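Local atomic coordinates of initiator protein NS1 (Murine minute virus, PDB entry 4R94), a protein that nicks viral DNA at the replication origin and unwinds it to initiate and direct parvoviral genome replication, here represented by its N-terminal nickase domain. Residues K84-V87 with F88-D91; V94-C97 with L98-L102; G142-W145 with R146-N150; V201-G204 with N205-Y209. All coordinates share one frame; numbering follows the deposited sequence.

In the fold
All four are local contacts three to five residues apart in the nickase domain, three within helices and the fourth where strand 201-202 runs into helix 203-211, and they follow one another along the chain. Interactions 1 and 2 lie in series on helix 81-104, their centres about 16 Å apart. Interactions 2 and 3 are the only two whose side chains touch each other: V101 meets W144, W145 and L149 of helix 142-160, the centres about 11 Å apart. Interactions 1 and 4, about 24 Å apart centre to centre, lie on opposite sides of the chain's centre; helix 203-211 carries the active-site tyrosine Y210. Of the magnesium ligands, E119 is on strand 112-121, H127 and H129 on strand 125-134.

Interaction 1 (K84-V87 with F88-D91); sequences KKQV and FIFD
F88 lies beside K84, both side chains pointing the same way, and its ring takes the K84 carbonyl oxygen over one face. The oxygen sits nearer the rim than the centre, with K84 O 3.1 Å from F88 CG. K84 O also accepts F88 N at 2.9 Å. These are mostly i to i+4 contacts along helix 81-104, which packs on helix 54-70 and on strands 112-121 and 227-232. The K84 chain, bent at chi3, runs past the ring, where its CB and CE each come 4.1 Å from F88 CZ. W67 of helix 54-70 meets the F88 ring from outside the segment. At I89 the aliphatic branches meet polar atoms: CG1 rests 3.4 Å from K85 O and CG2 lies near Q86 NE2. On F90 the Q86 amide is stacked, the planes 12° apart and NE2 above the ring centre. Q86 CG comes to 3.4 Å from F90 CE2, because its chain leaves with CG anti to the backbone N (chi1 180°) and then bends at chi2 (69°) along the helix. W126 stacks with F90 as well, and Q86 OE1 accepts a hydrogen bond from Y47 N, which would hold the amide's rotation. D91 N bonds V87 O at 2.9 Å; its carboxylate reaches beyond the segment to H118 and to K95, the latter as a salt bridge. The chemistry is therefore divided: ring faces receive a carbonyl oxygen and an amide, while the buried polar ends of Q86 and D91 are satisfied by other parts of the domain.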
loop_
_atom_site.group_PDB
_atom_site.type_symbol
_atom_site.label_atom_id
_atom_site.label_comp_id
_atom_site.label_asym_id
_atom_site.label_seq_id
_atom_site.Cartn_x
_atom_site.Cartn_y
_atom_site.Cartn_z
ATOM N N LYS A 84 9.286 9.312 -6.443
ATOM C CA LYS A 84 8.979 9.617 -5.048
ATOM C C LYS A 84 7.648 10.349 -4.911
ATOM O O LYS A 84 6.816 9.997 -4.077
ATOM C CB LYS A 84 10.097 10.452 -4.420
ATOM C CG LYS A 84 11.352 9.640 -4.086
ATOM C CD LYS A 84 12.525 10.545 -3.688
ATOM C CE LYS A 84 12.151 11.484 -2.554
ATOM N NZ LYS A 84 13.236 12.477 -2.255
ATOM N N LYS A 85 7.447 11.371 -5.730
ATOM C CA LYS A 85 6.201 12.117 -5.676
ATOM C C LYS A 85 4.992 11.221 -5.912
ATOM O O LYS A 85 3.989 11.313 -5.196
ATOM C CB LYS A 85 6.203 13.240 -6.701
ATOM C CG LYS A 85 5.075 14.229 -6.483
ATOM C CD LYS A 85 5.492 15.610 -6.935
ATOM C CE LYS A 85 4.685 16.691 -6.231
ATOM N NZ LYS A 85 5.098 16.913 -4.817
ATOM N N GLN A 86 5.079 10.360 -6.915
ATOM C CA GLN A 86 3.931 9.517 -7.221
ATOM C C GLN A 86 3.674 8.523 -6.097
ATOM O O GLN A 86 2.506 8.245 -5.769
ATOM C CB GLN A 86 4.118 8.799 -8.556
ATOM C CG GLN A 86 2.941 7.886 -8.937
ATOM C CD GLN A 86 1.685 8.671 -9.282
ATOM O OE1 GLN A 86 1.456 9.000 -10.447
ATOM N NE2 GLN A 86 0.866 8.982 -8.265
ATOM N N VAL A 87 4.742 7.985 -5.509
ATOM C CA VAL A 87 4.567 7.027 -4.402
ATOM C C VAL A 87 3.913 7.723 -3.197
ATOM O O VAL A 87 3.039 7.145 -2.538
ATOM C CB VAL A 87 5.896 6.391 -3.991
ATOM C CG1 VAL A 87 5.750 5.640 -2.674
ATOM C CG2 VAL A 87 6.378 5.439 -5.088
ATOM N N PHE A 88 4.305 8.968 -2.926
ATOM C CA PHE A 88 3.698 9.720 -1.822
ATOM C C PHE A 88 2.208 9.953 -2.070
ATOM O O PHE A 88 1.375 9.785 -1.172
ATOM C CB PHE A 88 4.385 11.074 -1.616
ATOM C CG PHE A 88 5.841 10.968 -1.287
ATOM C CD1 PHE A 88 6.361 9.795 -0.747
ATOM C CD2 PHE A 88 6.690 12.036 -1.524
ATOM C CE1 PHE A 88 7.708 9.697 -0.449
ATOM C CE2 PHE A 88 8.039 11.943 -1.223
ATOM C CZ PHE A 88 8.544 10.778 -0.690
ATOM N N ILE A 89 1.881 10.354 -3.294
ATOM C CA ILE A 89 0.492 10.498 -3.684
ATOM C C ILE A 89 -0.250 9.167 -3.530
ATOM O O ILE A 89 -1.316 9.138 -2.955
ATOM C CB ILE A 89 0.369 11.021 -5.120
ATOM C CG1 ILE A 89 0.834 12.489 -5.152
ATOM C CG2 ILE A 89 -1.073 10.886 -5.620
ATOM C CD1 ILE A 89 0.968 13.071 -6.544
ATOM N N PHE A 90 0.309 8.069 -4.030
ATOM C CA PHE A 90 -0.410 6.797 -3.916
ATOM C C PHE A 90 -0.599 6.392 -2.453
ATOM O O PHE A 90 -1.629 5.820 -2.098
ATOM C CB PHE A 90 0.314 5.689 -4.677
ATOM C CG PHE A 90 0.110 5.723 -6.162
ATOM C CD1 PHE A 90 -1.067 6.222 -6.724
ATOM C CD2 PHE A 90 1.099 5.235 -7.008
ATOM C CE1 PHE A 90 -1.247 6.238 -8.114
ATOM C CE2 PHE A 90 0.909 5.233 -8.384
ATOM C CZ PHE A 90 -0.255 5.738 -8.937
ATOM N N ASP A 91 0.375 6.701 -1.597
ATOM C CA ASP A 91 0.227 6.366 -0.172
ATOM C C ASP A 91 -0.999 7.067 0.385
ATOM O O ASP A 91 -1.819 6.450 1.067
ATOM C CB ASP A 91 1.477 6.754 0.622
ATOM C CG ASP A 91 1.537 6.075 1.979
ATOM O OD1 ASP A 91 1.563 4.825 2.014
ATOM O OD2 ASP A 91 1.550 6.800 3.004
#

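Interaction 2 (V94-C97 with L98-L102); sequences VKKC and LFEVL
F99 overlaps the carbonyl of K95, whose oxygen stands over one ring face, off centre toward the rim, with K95 O 3.2 Å from F99 CG. The ring is brought there by a first torsion that sets CG anti to its own carbonyl carbon (chi1 -63°), leaning back over the preceding turn. K95 O also receives the F99 N-H, at 2.9 Å, so one oxygen serves as hydrogen-bond acceptor and as the floor of the ring. K95 itself runs out fully extended, and its NZ is gripped by D91 and S231. At the next residue, E100 crosses K96: the carboxylate carbon CD of E100 meets a K96 methylene, CG, at 3.9 Å, without an ion pair. The charged atoms K96 NZ and E100 OE2 remain 5.0 Å apart, and the two groups find partners elsewhere, K96 NZ in salt bridges with E55 and E53, and the E100 carboxylate, through OE1, in a hydrogen bond with W156 NE1. V94 and L98 make a looser apolar touch, CG1 of V94 to CD1 of L98 at 4.4 Å. This part of helix 81-104 is wedged between neighbours: V94 and L98 rest on V130 of strand 125-134, K95 and F99 on W114 of strand 112-121 and on helix 54-70, and E100 and V101 against helix 142-160.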
loop_
_atom_site.group_PDB
_atom_site.type_symbol
_atom_site.label_atom_id
_atom_site.label_comp_id
_atom_site.label_asym_id
_atom_site.label_seq_id
_atom_site.Cartn_x
_atom_site.Cartn_y
_atom_site.Cartn_z
ATOM N N VAL A 94 -4.260 5.327 -1.269
ATOM C CA VAL A 94 -4.506 4.014 -0.691
ATOM C C VAL A 94 -5.153 4.157 0.686
ATOM O O VAL A 94 -6.199 3.545 0.967
ATOM C CB VAL A 94 -3.206 3.204 -0.586
ATOM C CG1 VAL A 94 -3.440 1.928 0.231
ATOM C CG2 VAL A 94 -2.710 2.842 -1.997
ATOM N N LYS A 95 -4.554 4.996 1.527
ATOM C CA LYS A 95 -5.078 5.179 2.871
ATOM C C LYS A 95 -6.454 5.827 2.862
ATOM O O LYS A 95 -7.310 5.436 3.659
ATOM C CB LYS A 95 -4.086 5.974 3.712
ATOM C CG LYS A 95 -2.863 5.125 4.005
ATOM C CD LYS A 95 -1.748 5.869 4.680
ATOM C CE LYS A 95 -0.612 4.876 4.963
ATOM N NZ LYS A 95 0.558 5.559 5.584
ATOM N N LYS A 96 -6.681 6.784 1.956
ATOM C CA LYS A 96 -8.018 7.366 1.805
ATOM C C LYS A 96 -9.043 6.264 1.538
ATOM O O LYS A 96 -10.120 6.267 2.124
ATOM C CB LYS A 96 -8.061 8.404 0.681
ATOM C CG LYS A 96 -9.387 9.139 0.594
ATOM C CD LYS A 96 -9.507 10.133 1.728
ATOM C CE LYS A 96 -10.781 10.966 1.592
ATOM N NZ LYS A 96 -10.843 12.004 2.643
ATOM N N CYS A 97 -8.690 5.308 0.673
ATOM C CA CYS A 97 -9.613 4.226 0.340
ATOM C C CYS A 97 -9.929 3.374 1.561
ATOM O O CYS A 97 -11.089 3.029 1.811
ATOM C CB CYS A 97 -9.038 3.331 -0.763
ATOM S SG CYS A 97 -8.951 4.154 -2.345
ATOM N N LEU A 98 -8.886 3.016 2.302
ATOM C CA LEU A 98 -9.048 2.209 3.501
ATOM C C LEU A 98 -9.957 2.945 4.483
ATOM O O LEU A 98 -10.879 2.354 5.044
ATOM C CB LEU A 98 -7.698 1.921 4.158
ATOM C CG LEU A 98 -6.675 1.139 3.337
ATOM C CD1 LEU A 98 -5.350 1.140 4.091
ATOM C CD2 LEU A 98 -7.163 -0.277 3.059
ATOM N N PHE A 99 -9.680 4.227 4.691
ATOM C CA PHE A 99 -10.438 4.999 5.683
ATOM C C PHE A 99 -11.896 5.186 5.252
ATOM O O PHE A 99 -12.792 5.171 6.094
ATOM C CB PHE A 99 -9.763 6.346 5.945
ATOM C CG PHE A 99 -8.384 6.227 6.544
ATOM C CD1 PHE A 99 -7.963 5.048 7.138
ATOM C CD2 PHE A 99 -7.508 7.298 6.506
ATOM C CE1 PHE A 99 -6.698 4.949 7.684
ATOM C CE2 PHE A 99 -6.248 7.200 7.053
ATOM C CZ PHE A 99 -5.845 6.033 7.640
ATOM N N GLU A 100 -12.132 5.334 3.948
ATOM C CA GLU A 100 -13.493 5.443 3.438
ATOM C C GLU A 100 -14.284 4.179 3.719
ATOM O O GLU A 100 -15.452 4.259 4.109
ATOM C CB GLU A 100 -13.487 5.756 1.936
ATOM C CG GLU A 100 -13.043 7.179 1.655
ATOM C CD GLU A 100 -12.973 7.544 0.183
ATOM O OE1 GLU A 100 -12.498 6.721 -0.625
ATOM O OE2 GLU A 100 -13.375 8.678 -0.158
ATOM N N VAL A 101 -13.657 3.008 3.560
ATOM C CA VAL A 101 -14.374 1.771 3.828
ATOM C C VAL A 101 -14.577 1.585 5.332
ATOM O O VAL A 101 -15.643 1.140 5.757
ATOM C CB VAL A 101 -13.655 0.563 3.204
ATOM C CG1 VAL A 101 -14.409 -0.729 3.515
ATOM C CG2 VAL A 101 -13.602 0.786 1.691
ATOM N N LEU A 102 -13.580 1.957 6.138
ATOM C CA LEU A 102 -13.758 1.919 7.594
ATOM C C LEU A 102 -14.972 2.761 8.015
ATOM O O LEU A 102 -15.760 2.337 8.868
ATOM C CB LEU A 102 -12.507 2.418 8.314
ATOM C CG LEU A 102 -11.273 1.508 8.257
ATOM C CD1 LEU A 102 -10.104 2.218 8.917
ATOM C CD2 LEU A 102 -11.554 0.188 8.927
#

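Interaction 3 (G142-W145 with R146-N150); sequences GKWW and RRQLN
W144 and Q148 form an i to i+4 CH-pi contact in the first turns of helix 142-160, a helix packed against the central sheet of the nickase domain. The indole of W144 extends with CG anti to the backbone N (chi1 -179°), which lays the ring alongside the following turn. Q148 CG stands over it, 3.4 Å from the centroid of the six-membered ring and 13° off the ring normal. A bend at chi2 in the glutamine then carries its amide past the indole, the two planes 23° apart. On the same side, R147 comes in obliquely near CD1, its guanidinium almost perpendicular to the ring plane, and NH2 of R147 reaches 3.2 Å from W144 CD1. K105 adds a cation-pi partner to this tryptophan. W145 is turned inward instead, and the edge of its ring meets L149, with CE3 of W145 4.0 Å from CD1 of L149. F137 and F26 meet its indole too, and V101 of helix 81-104 packs on both tryptophans and on L149. Beneath these side chains run the regular backbone bonds, including Q148 N to W144 O at 2.9 Å. R146, its chain bent at chi2 and chi3, hydrogen-bonds through NH1 to V183 O and to N150 OD1. In the second of these bonds R146 NH1 is 2.9 Å from N150 OD1, in the amide plane and on a lone pair. A water bridges the same guanidinium back to the first turn, accepting from R146 NE at 2.9 Å and donating to K143 O at 2.9 Å.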
loop_
_atom_site.group_PDB
_atom_site.type_symbol
_atom_site.label_atom_id
_atom_site.label_comp_id
_atom_site.label_asym_id
_atom_site.label_seq_id
_atom_site.Cartn_x
_atom_site.Cartn_y
_atom_site.Cartn_z
ATOM N N GLY A 142 -14.116 -10.519 3.320
ATOM C CA GLY A 142 -12.990 -10.209 2.448
ATOM C C GLY A 142 -13.365 -9.782 1.045
ATOM O O GLY A 142 -12.860 -8.772 0.535
ATOM N N LYS A 143 -14.250 -10.545 0.409
ATOM C CA LYS A 143 -14.698 -10.229 -0.950
ATOM C C LYS A 143 -15.361 -8.859 -1.044
ATOM O O LYS A 143 -15.098 -8.108 -1.981
ATOM C CB LYS A 143 -15.671 -11.292 -1.452
ATOM C CG LYS A 143 -15.006 -12.618 -1.793
ATOM C CD LYS A 143 -16.017 -13.750 -1.728
ATOM C CE LYS A 143 -15.608 -14.905 -2.619
ATOM N NZ LYS A 143 -15.741 -14.535 -4.057
ATOM N N TRP A 144 -16.229 -8.557 -0.082
ATOM C CA TRP A 144 -16.869 -7.252 -0.003
ATOM C C TRP A 144 -15.832 -6.143 0.156
ATOM O O TRP A 144 -15.929 -5.100 -0.498
ATOM C CB TRP A 144 -17.863 -7.208 1.161
ATOM C CG TRP A 144 -18.599 -5.906 1.308
ATOM C CD1 TRP A 144 -19.808 -5.581 0.760
ATOM C CD2 TRP A 144 -18.188 -4.764 2.074
ATOM N NE1 TRP A 144 -20.173 -4.308 1.134
ATOM C CE2 TRP A 144 -19.197 -3.786 1.943
ATOM C CE3 TRP A 144 -17.066 -4.474 2.855
ATOM C CZ2 TRP A 144 -19.112 -2.541 2.561
ATOM C CZ3 TRP A 144 -16.986 -3.241 3.473
ATOM C CH2 TRP A 144 -18.003 -2.288 3.322
ATOM N N TRP A 145 -14.840 -6.380 1.012
ATOM C CA TRP A 145 -13.802 -5.381 1.249
ATOM C C TRP A 145 -13.031 -5.120 -0.038
ATOM O O TRP A 145 -12.791 -3.960 -0.394
ATOM C CB TRP A 145 -12.850 -5.828 2.375
ATOM C CG TRP A 145 -13.190 -5.195 3.702
ATOM C CD1 TRP A 145 -14.091 -5.654 4.622
ATOM C CD2 TRP A 145 -12.647 -3.982 4.237
ATOM N NE1 TRP A 145 -14.133 -4.801 5.704
ATOM C CE2 TRP A 145 -13.257 -3.767 5.490
ATOM C CE3 TRP A 145 -11.695 -3.057 3.778
ATOM C CZ2 TRP A 145 -12.958 -2.659 6.288
ATOM C CZ3 TRP A 145 -11.390 -1.964 4.575
ATOM C CH2 TRP A 145 -12.022 -1.773 5.818
ATOM N N ARG A 146 -12.650 -6.182 -0.751
ATOM C CA ARG A 146 -11.916 -5.990 -2.005
ATOM C C ARG A 146 -12.735 -5.188 -3.006
ATOM O O ARG A 146 -12.212 -4.293 -3.674
ATOM C CB ARG A 146 -11.511 -7.320 -2.639
ATOM C CG ARG A 146 -10.507 -7.158 -3.800
ATOM C CD ARG A 146 -10.751 -8.160 -4.939
ATOM N NE ARG A 146 -12.023 -7.893 -5.608
ATOM C CZ ARG A 146 -12.217 -6.922 -6.499
ATOM N NH1 ARG A 146 -11.217 -6.118 -6.835
ATOM N NH2 ARG A 146 -13.416 -6.745 -7.056
ATOM N N ARG A 147 -14.019 -5.500 -3.114
ATOM C CA ARG A 147 -14.867 -4.777 -4.057
ATOM C C ARG A 147 -14.996 -3.291 -3.713
ATOM O O ARG A 147 -14.857 -2.435 -4.589
ATOM C CB ARG A 147 -16.254 -5.414 -4.128
ATOM C CG ARG A 147 -17.173 -4.702 -5.109
ATOM C CD ARG A 147 -18.417 -5.522 -5.392
ATOM N NE ARG A 147 -19.095 -5.920 -4.161
ATOM C CZ ARG A 147 -19.939 -5.142 -3.490
ATOM N NH1 ARG A 147 -20.210 -3.920 -3.930
ATOM N NH2 ARG A 147 -20.513 -5.584 -2.380
ATOM N N GLN A 148 -15.253 -2.993 -2.444
ATOM C CA GLN A 148 -15.418 -1.614 -1.996
ATOM C C GLN A 148 -14.134 -0.828 -2.184
ATOM O O GLN A 148 -14.147 0.313 -2.672
ATOM C CB GLN A 148 -15.839 -1.568 -0.532
ATOM C CG GLN A 148 -17.220 -2.136 -0.298
ATOM C CD GLN A 148 -18.282 -1.330 -1.009
ATOM O OE1 GLN A 148 -18.243 -0.099 -1.004
ATOM N NE2 GLN A 148 -19.228 -2.017 -1.639
ATOM N N LEU A 149 -13.026 -1.446 -1.793
ATOM C CA LEU A 149 -11.728 -0.824 -1.967
ATOM C C LEU A 149 -11.460 -0.535 -3.435
ATOM O O LEU A 149 -10.914 0.512 -3.753
ATOM C CB LEU A 149 -10.609 -1.704 -1.376
ATOM C CG LEU A 149 -10.511 -1.700 0.154
ATOM C CD1 LEU A 149 -9.399 -2.661 0.588
ATOM C CD2 LEU A 149 -10.299 -0.287 0.759
ATOM N N ASN A 150 -11.831 -1.447 -4.329
ATOM C CA ASN A 150 -11.582 -1.221 -5.749
ATOM C C ASN A 150 -12.466 -0.096 -6.273
ATOM O O ASN A 150 -12.040 0.672 -7.133
ATOM C CB ASN A 150 -11.816 -2.498 -6.562
ATOM C CG ASN A 150 -10.924 -2.587 -7.792
ATOM O OD1 ASN A 150 -10.547 -3.670 -8.202
ATOM N ND2 ASN A 150 -10.569 -1.450 -8.366
HETATM O O HOH W 1 -14.351 -9.238 -4.539
#

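Interaction 4 (V201-G204 with N205-Y209); sequences VLFG and NMIAY
F203 presents one ring face to I207, whose terminal CD1 sits over the ring centre, 3.6 Å from the centroid and 13° off the ring normal in a CH-pi contact. I207 reaches it with CG1 anti to its carbonyl carbon (chi1 -62°) and the chain then running on nearly straight. The N205 carboxamide is a second flat group; its ND2 lies 3.8 Å from CD1 of L202, the two side chains running together, while its OD1 accepts from the hydroxyl of Y252. Here strand 201-202 of the central sheet passes directly into helix 203-211, with L202 at the N-cap position. The first helical bond joins M206 N to L202 O at 2.9 Å, and I207 N to F203 O and A208 N to G204 O follow it. M206 bends at both chi2 and chi3 so that CE swings back to V201, 4.0 Å from its CB. L131 of strand 125-134 packs against V201, F203, M206 and I207, so that the start of the helix, too, rests on that strand. The M206 side chain also lies about 4 Å from that of Y210, the nuclease active-site tyrosine on this same helix, and about 10 Å from the bound magnesium.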
loop_
_atom_site.group_PDB
_atom_site.type_symbol
_atom_site.label_atom_id
_atom_site.label_comp_id
_atom_site.label_asym_id
_atom_site.label_seq_id
_atom_site.Cartn_x
_atom_site.Cartn_y
_atom_site.Cartn_z
ATOM N N VAL A 201 -3.972 -13.623 6.631
ATOM C CA VAL A 201 -2.596 -13.875 7.011
ATOM C C VAL A 201 -2.391 -13.420 8.438
ATOM O O VAL A 201 -3.258 -12.756 9.016
ATOM C CB VAL A 201 -1.598 -13.173 6.074
ATOM C CG1 VAL A 201 -1.805 -13.638 4.639
ATOM C CG2 VAL A 201 -1.743 -11.661 6.164
ATOM N N LEU A 202 -1.255 -13.799 9.015
ATOM C CA LEU A 202 -0.931 -13.409 10.379
ATOM C C LEU A 202 -0.089 -12.132 10.363
ATOM O O LEU A 202 1.041 -12.121 9.841
ATOM C CB LEU A 202 -0.197 -14.550 11.110
ATOM C CG LEU A 202 -1.017 -15.820 11.361
ATOM C CD1 LEU A 202 -0.266 -16.735 12.326
ATOM C CD2 LEU A 202 -2.403 -15.530 11.887
ATOM N N PHE A 203 -0.651 -11.073 10.949
ATOM C CA PHE A 203 -0.133 -9.712 10.856
ATOM C C PHE A 203 1.343 -9.567 11.243
ATOM O O PHE A 203 2.182 -9.257 10.403
ATOM C CB PHE A 203 -1.000 -8.803 11.723
ATOM C CG PHE A 203 -0.709 -7.336 11.577
ATOM C CD1 PHE A 203 -1.179 -6.618 10.482
ATOM C CD2 PHE A 203 -0.033 -6.656 12.582
ATOM C CE1 PHE A 203 -0.941 -5.244 10.371
ATOM C CE2 PHE A 203 0.205 -5.285 12.483
ATOM C CZ PHE A 203 -0.244 -4.579 11.371
ATOM N N GLY A 204 1.660 -9.783 12.516
ATOM C CA GLY A 204 3.027 -9.613 12.980
ATOM C C GLY A 204 4.019 -10.509 12.253
ATOM O O GLY A 204 5.090 -10.059 11.860
ATOM N N ASN A 205 3.655 -11.769 12.049
ATOM C CA ASN A 205 4.586 -12.688 11.410
ATOM C C ASN A 205 4.905 -12.308 9.974
ATOM O O ASN A 205 6.061 -12.336 9.572
ATOM C CB ASN A 205 4.059 -14.124 11.456
ATOM C CG ASN A 205 4.064 -14.696 12.854
ATOM O OD1 ASN A 205 4.654 -14.124 13.781
ATOM N ND2 ASN A 205 3.394 -15.834 13.022
ATOM N N MET A 206 3.881 -11.951 9.203
ATOM C CA MET A 206 4.089 -11.561 7.817
ATOM C C MET A 206 4.963 -10.306 7.716
ATOM O O MET A 206 5.807 -10.201 6.833
ATOM C CB MET A 206 2.748 -11.325 7.105
ATOM C CG MET A 206 2.900 -11.025 5.622
ATOM S SD MET A 206 3.520 -12.445 4.691
ATOM C CE MET A 206 2.296 -13.629 5.197
ATOM N N ILE A 207 4.754 -9.344 8.613
ATOM C CA ILE A 207 5.579 -8.148 8.575
ATOM C C ILE A 207 7.048 -8.479 8.926
ATOM O O ILE A 207 7.959 -8.153 8.162
ATOM C CB ILE A 207 4.999 -7.070 9.510
ATOM C CG1 ILE A 207 3.601 -6.691 9.000
ATOM C CG2 ILE A 207 5.950 -5.869 9.584
ATOM C CD1 ILE A 207 2.796 -5.811 9.959
ATOM N N ALA A 208 7.270 -9.176 10.037
ATOM C CA ALA A 208 8.625 -9.423 10.517
ATOM C C ALA A 208 9.397 -10.395 9.629
ATOM O O ALA A 208 10.571 -10.179 9.323
ATOM C CB ALA A 208 8.582 -9.954 11.942
ATOM N N TYR A 209 8.729 -11.466 9.210
ATOM C CA TYR A 209 9.404 -12.528 8.472
ATOM C C TYR A 209 9.395 -12.332 6.962
ATOM O O TYR A 209 10.036 -13.090 6.235
ATOM C CB TYR A 209 8.766 -13.878 8.799
ATOM C CG TYR A 209 8.867 -14.281 10.247
ATOM C CD1 TYR A 209 10.062 -14.129 10.945
ATOM C CD2 TYR A 209 7.775 -14.817 10.914
ATOM C CE1 TYR A 209 10.159 -14.499 12.276
ATOM C CE2 TYR A 209 7.864 -15.200 12.243
ATOM C CZ TYR A 209 9.061 -15.033 12.919
ATOM O OH TYR A 209 9.158 -15.410 14.247
#